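PDB 2WB0: E2A dna-binding protein from Human adenovirus 5, which binds single-stranded DNA and takes part in the elongation phase of viral strand-displacement replication, unwinding the template without ATP through its ability to multimerise. Local coordinates for residues Tyr78-Phe82 against Ala83-Tyr87; Lys197-Lys200 against Ala201-Gln204. All coordinates share one frame; numbering follows the deposited sequence.

Contact 1 (Tyr78-Phe82 against Ala83-Tyr87); sequences YLQSF and AEVTY
Gln80 meets Val85 and Tyr87 just where helix 64-83 runs out and the chain turns off into a loop. The tight part lies among the buried residues Gln80, Ala83 and Val85, where Gln80 CB comes 3.3 Å from Val85 O. The side chain of Gln80 runs straight out beyond CG and crosses that of Val85 at about a right angle, its CG 4.2 Å from Val85 CG2. At the partly exposed margin, Gln80 NE2 comes to the edge of the Tyr87 ring, near its plane, 4.0 Å from CD2, with amide and ring planes turned 61° apart. Water 1 donates to Gln80 OE1 and accepts from Tyr87 N, each at 2.8 Å, and so ties the amide to the loop backbone. Trp8 and Pro36 touch Tyr87. Glu84, by contrast, is exposed: its CA-CB bond points away from the helix end, and CG alone of the side chain comes near, 3.9 Å from Ser81 O. Ala83 N still makes a regular helical bond to Leu79 O, whereas Val85 N reaches back to Gln80 O at 2.9 Å and Glu84 N bonds to Ser81 O at 3.2 Å from above the carbonyl plane. With Glu84 at positive phi (60°) as C-prime residue, this is a Schellman motif ending the helix.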
loop_
_atom_site.group_PDB
_atom_site.type_symbol
_atom_site.label_atom_id
_atom_site.label_comp_id
_atom_site.label_asym_id
_atom_site.label_seq_id
_atom_site.Cartn_x
_atom_site.Cartn_y
_atom_site.Cartn_z
ATOM N N TYR A 78 1.681 17.012 3.803
ATOM C CA TYR A 78 2.542 18.192 3.491
ATOM C C TYR A 78 1.966 19.452 4.131
ATOM O O TYR A 78 2.712 20.268 4.697
ATOM C CB TYR A 78 2.739 18.344 1.974
ATOM C CG TYR A 78 3.867 17.441 1.516
ATOM C CD1 TYR A 78 5.200 17.674 1.936
ATOM C CD2 TYR A 78 3.625 16.388 0.660
ATOM C CE1 TYR A 78 6.268 16.826 1.539
ATOM C CE2 TYR A 78 4.695 15.512 0.239
ATOM C CZ TYR A 78 5.995 15.726 0.707
ATOM O OH TYR A 78 7.003 14.905 0.342
ATOM N N LEU A 79 0.656 19.567 4.116
ATOM C CA LEU A 79 -0.023 20.691 4.753
ATOM C C LEU A 79 0.192 20.708 6.259
ATOM O O LEU A 79 0.556 21.745 6.826
ATOM C CB LEU A 79 -1.517 20.599 4.462
ATOM C CG LEU A 79 -2.380 21.470 3.588
ATOM C CD1 LEU A 79 -1.754 22.741 2.891
ATOM C CD2 LEU A 79 -3.172 20.622 2.651
ATOM N N GLN A 80 0.058 19.548 6.906
ATOM C CA GLN A 80 0.363 19.424 8.328
ATOM C C GLN A 80 1.825 19.791 8.630
ATOM O O GLN A 80 2.099 20.579 9.562
ATOM C CB GLN A 80 0.049 17.990 8.798
ATOM C CG GLN A 80 -1.444 17.751 8.881
ATOM C CD GLN A 80 -1.771 16.332 9.445
ATOM O OE1 GLN A 80 -0.872 15.575 9.802
ATOM N NE2 GLN A 80 -3.059 16.000 9.504
ATOM N N SER A 81 2.769 19.217 7.868
ATOM C CA SER A 81 4.167 19.586 7.992
ATOM C C SER A 81 4.397 21.102 7.786
ATOM O O SER A 81 5.057 21.703 8.607
ATOM C CB SER A 81 5.090 18.727 7.099
ATOM O OG SER A 81 4.890 17.299 7.338
ATOM N N PHE A 82 3.822 21.700 6.736
ATOM C CA PHE A 82 3.981 23.133 6.448
ATOM C C PHE A 82 3.578 23.957 7.686
ATOM O O PHE A 82 4.347 24.833 8.188
ATOM C CB PHE A 82 3.117 23.532 5.270
ATOM C CG PHE A 82 3.014 25.026 5.031
ATOM C CD1 PHE A 82 4.099 25.743 4.489
ATOM C CD2 PHE A 82 1.813 25.679 5.191
ATOM C CE1 PHE A 82 3.994 27.105 4.225
ATOM C CE2 PHE A 82 1.687 27.074 4.919
ATOM C CZ PHE A 82 2.779 27.778 4.431
ATOM N N ALA A 83 2.350 23.678 8.130
ATOM C CA ALA A 83 1.703 24.390 9.263
ATOM C C ALA A 83 2.258 24.043 10.654
ATOM O O ALA A 83 1.979 24.749 11.630
ATOM C CB ALA A 83 0.248 24.100 9.228
ATOM N N GLU A 84 2.995 22.954 10.738
ATOM C CA GLU A 84 3.410 22.354 11.991
ATOM C C GLU A 84 2.233 21.935 12.881
ATOM O O GLU A 84 2.254 22.139 14.127
ATOM C CB GLU A 84 4.359 23.292 12.732
ATOM C CG GLU A 84 5.528 23.768 11.843
ATOM C CD GLU A 84 6.602 24.407 12.695
ATOM O OE1 GLU A 84 6.615 25.647 12.782
ATOM O OE2 GLU A 84 7.364 23.663 13.332
ATOM N N VAL A 85 1.202 21.373 12.251
ATOM C CA VAL A 85 0.158 20.734 13.001
ATOM C C VAL A 85 0.332 19.233 12.959
ATOM O O VAL A 85 0.641 18.715 11.916
ATOM C CB VAL A 85 -1.288 21.217 12.670
ATOM C CG1 VAL A 85 -1.355 22.440 11.811
ATOM C CG2 VAL A 85 -2.303 20.051 12.281
ATOM N N THR A 86 0.213 18.555 14.101
ATOM C CA THR A 86 0.207 17.084 14.137
ATOM C C THR A 86 -0.909 16.705 15.112
ATOM O O THR A 86 -1.116 17.400 16.164
ATOM C CB THR A 86 1.534 16.524 14.651
ATOM O OG1 THR A 86 1.703 16.989 15.973
ATOM C CG2 THR A 86 2.733 17.118 13.919
ATOM N N TYR A 87 -1.648 15.652 14.765
ATOM C CA TYR A 87 -2.632 15.105 15.678
ATOM C C TYR A 87 -2.057 13.780 16.115
ATOM O O TYR A 87 -1.846 12.882 15.294
ATOM C CB TYR A 87 -3.961 14.887 14.988
ATOM C CG TYR A 87 -4.591 16.213 14.481
ATOM C CD1 TYR A 87 -5.452 16.971 15.291
ATOM C CD2 TYR A 87 -4.325 16.690 13.213
ATOM C CE1 TYR A 87 -6.035 18.117 14.795
ATOM C CE2 TYR A 87 -4.883 17.857 12.732
ATOM C CZ TYR A 87 -5.736 18.581 13.547
ATOM O OH TYR A 87 -6.320 19.761 13.101
HETATM O O HOH W 1 -1.131 14.363 12.303
#

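Contact 2 (Lys197-Lys200 against Ala201-Gln204); sequences KQIK and AFMQ
Ala201 follows Lys200 well inside helix 189-206, nearer its C-terminal end, and its N-H bonds to Lys197 O at 2.9 Å, with its CB resting 3.4 Å from the same oxygen. Its methyl group also touches Ala265 of helix 261-268. Phe202 comes next, its N bonded to Gln198 O. Its ring extends alongside the Gln198 side chain, both pointing the same way, with amide and ring planes 37° apart and Gln198 OE1 3.9 Å from Phe202 CD1. Gln198 is bent at chi2 (-72°), which turns its amide forward along the helix, toward the Phe202 ring; OE1 is hydrogen-bonded to Ser266 OG, a bond that ties the amide to helix 261-268. The other ortho carbon, Phe202 CD2, lies 4.2 Å from Ile199 CD1 in an apolar contact. Met203 sits one step on, with N bonded to Ile199 O and SD 4.1 Å from Ile199 CG1; the two side chains cross at a slant, and Leu304 of helix 300-315 packs on the methionine. At Gln204 two polar-ended side chains meet. Its N bonds to Lys200 O at 3.0 Å, and its side chain passes slantwise over the extended Lys200 chain, bringing OE1 3.8 Å from Lys200 CE, a contact with the aliphatic part of the lysine. Four successive i to i+4 bonds, with side chains paired three and four residues apart, make this a regular alpha-helix, packed through Ile199, Phe202 and Met203 against helix 300-315.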
loop_
_atom_site.group_PDB
_atom_site.type_symbol
_atom_site.label_atom_id
_atom_site.label_comp_id
_atom_site.label_asym_id
_atom_site.label_seq_id
_atom_site.Cartn_x
_atom_site.Cartn_y
_atom_site.Cartn_z
ATOM N N LYS A 197 11.664 -6.887 -7.382
ATOM C CA LYS A 197 12.758 -6.383 -8.232
ATOM C C LYS A 197 12.277 -5.193 -9.044
ATOM O O LYS A 197 13.052 -4.259 -9.324
ATOM C CB LYS A 197 13.247 -7.489 -9.188
ATOM C CG LYS A 197 14.225 -8.466 -8.461
ATOM C CD LYS A 197 14.716 -9.575 -9.437
ATOM C CE LYS A 197 15.975 -10.287 -8.926
ATOM N NZ LYS A 197 16.083 -11.643 -9.545
ATOM N N GLN A 198 11.013 -5.271 -9.472
ATOM C CA GLN A 198 10.382 -4.225 -10.291
ATOM C C GLN A 198 10.327 -2.924 -9.508
ATOM O O GLN A 198 10.695 -1.889 -10.055
ATOM C CB GLN A 198 8.955 -4.643 -10.728
ATOM C CG GLN A 198 8.273 -3.703 -11.811
ATOM C CD GLN A 198 7.841 -2.353 -11.296
ATOM O OE1 GLN A 198 7.757 -1.364 -12.082
ATOM N NE2 GLN A 198 7.459 -2.293 -9.991
ATOM N N ILE A 199 9.900 -2.961 -8.237
ATOM C CA ILE A 199 9.758 -1.678 -7.520
ATOM C C ILE A 199 11.147 -1.077 -7.234
ATOM O O ILE A 199 11.351 0.143 -7.367
ATOM C CB ILE A 199 8.856 -1.789 -6.225
ATOM C CG1 ILE A 199 8.568 -0.365 -5.700
ATOM C CG2 ILE A 199 9.502 -2.652 -5.142
ATOM C CD1 ILE A 199 7.782 0.519 -6.753
ATOM N N LYS A 200 12.082 -1.938 -6.867
ATOM C CA LYS A 200 13.446 -1.505 -6.616
ATOM C C LYS A 200 14.065 -0.878 -7.881
ATOM O O LYS A 200 14.595 0.230 -7.824
ATOM C CB LYS A 200 14.262 -2.628 -6.055
ATOM C CG LYS A 200 15.756 -2.270 -5.922
ATOM C CD LYS A 200 16.471 -3.433 -5.175
ATOM C CE LYS A 200 17.961 -3.444 -5.532
ATOM N NZ LYS A 200 18.645 -4.755 -5.145
ATOM N N ALA A 201 13.840 -1.469 -9.044
ATOM C CA ALA A 201 14.315 -0.858 -10.294
ATOM C C ALA A 201 13.605 0.446 -10.670
ATOM O O ALA A 201 14.170 1.356 -11.314
ATOM C CB ALA A 201 14.198 -1.904 -11.514
ATOM N N PHE A 202 12.314 0.507 -10.380
ATOM C CA PHE A 202 11.535 1.684 -10.681
ATOM C C PHE A 202 12.099 2.845 -9.851
ATOM O O PHE A 202 12.283 3.969 -10.346
ATOM C CB PHE A 202 10.060 1.361 -10.299
ATOM C CG PHE A 202 9.074 2.392 -10.707
ATOM C CD1 PHE A 202 8.598 2.442 -12.027
ATOM C CD2 PHE A 202 8.555 3.280 -9.782
ATOM C CE1 PHE A 202 7.740 3.362 -12.416
ATOM C CE2 PHE A 202 7.636 4.244 -10.174
ATOM C CZ PHE A 202 7.212 4.280 -11.484
ATOM N N MET A 203 12.386 2.551 -8.587
ATOM C CA MET A 203 12.923 3.580 -7.673
ATOM C C MET A 203 14.339 4.007 -8.127
ATOM O O MET A 203 14.656 5.182 -8.047
ATOM C CB MET A 203 12.948 3.023 -6.241
ATOM C CG MET A 203 11.420 2.984 -5.684
ATOM S SD MET A 203 11.444 2.125 -4.149
ATOM C CE MET A 203 12.209 3.421 -3.085
ATOM N N GLN A 204 15.168 3.038 -8.532
ATOM C CA GLN A 204 16.538 3.329 -9.025
ATOM C C GLN A 204 16.429 4.236 -10.275
ATOM O O GLN A 204 17.228 5.135 -10.462
ATOM C CB GLN A 204 17.342 2.030 -9.332
ATOM C CG GLN A 204 17.797 1.195 -8.140
ATOM C CD GLN A 204 18.292 -0.220 -8.508
ATOM O OE1 GLN A 204 19.235 -0.724 -7.898
ATOM N NE2 GLN A 204 17.618 -0.888 -9.481
#

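How the contacts relate
Contacts 1 and 2 are separate local features of one chain, their centres 30 Å apart and their nearest atoms about 13 Å apart, so they do not touch. Contact 1 precedes contact 2 along the chain; 78-87 belongs to the all-alpha region and 197-204 to the first zinc-binding region. One ends a helix, the other lies within one. Helix 300-315 is a neighbour of both, packing on Tyr78 and Leu79 at contact 1 and on Gln198, Ile199, Phe202 and Met203 at contact 2. Neither contact supplies a zinc ligand; both lie away from the two zinc sites.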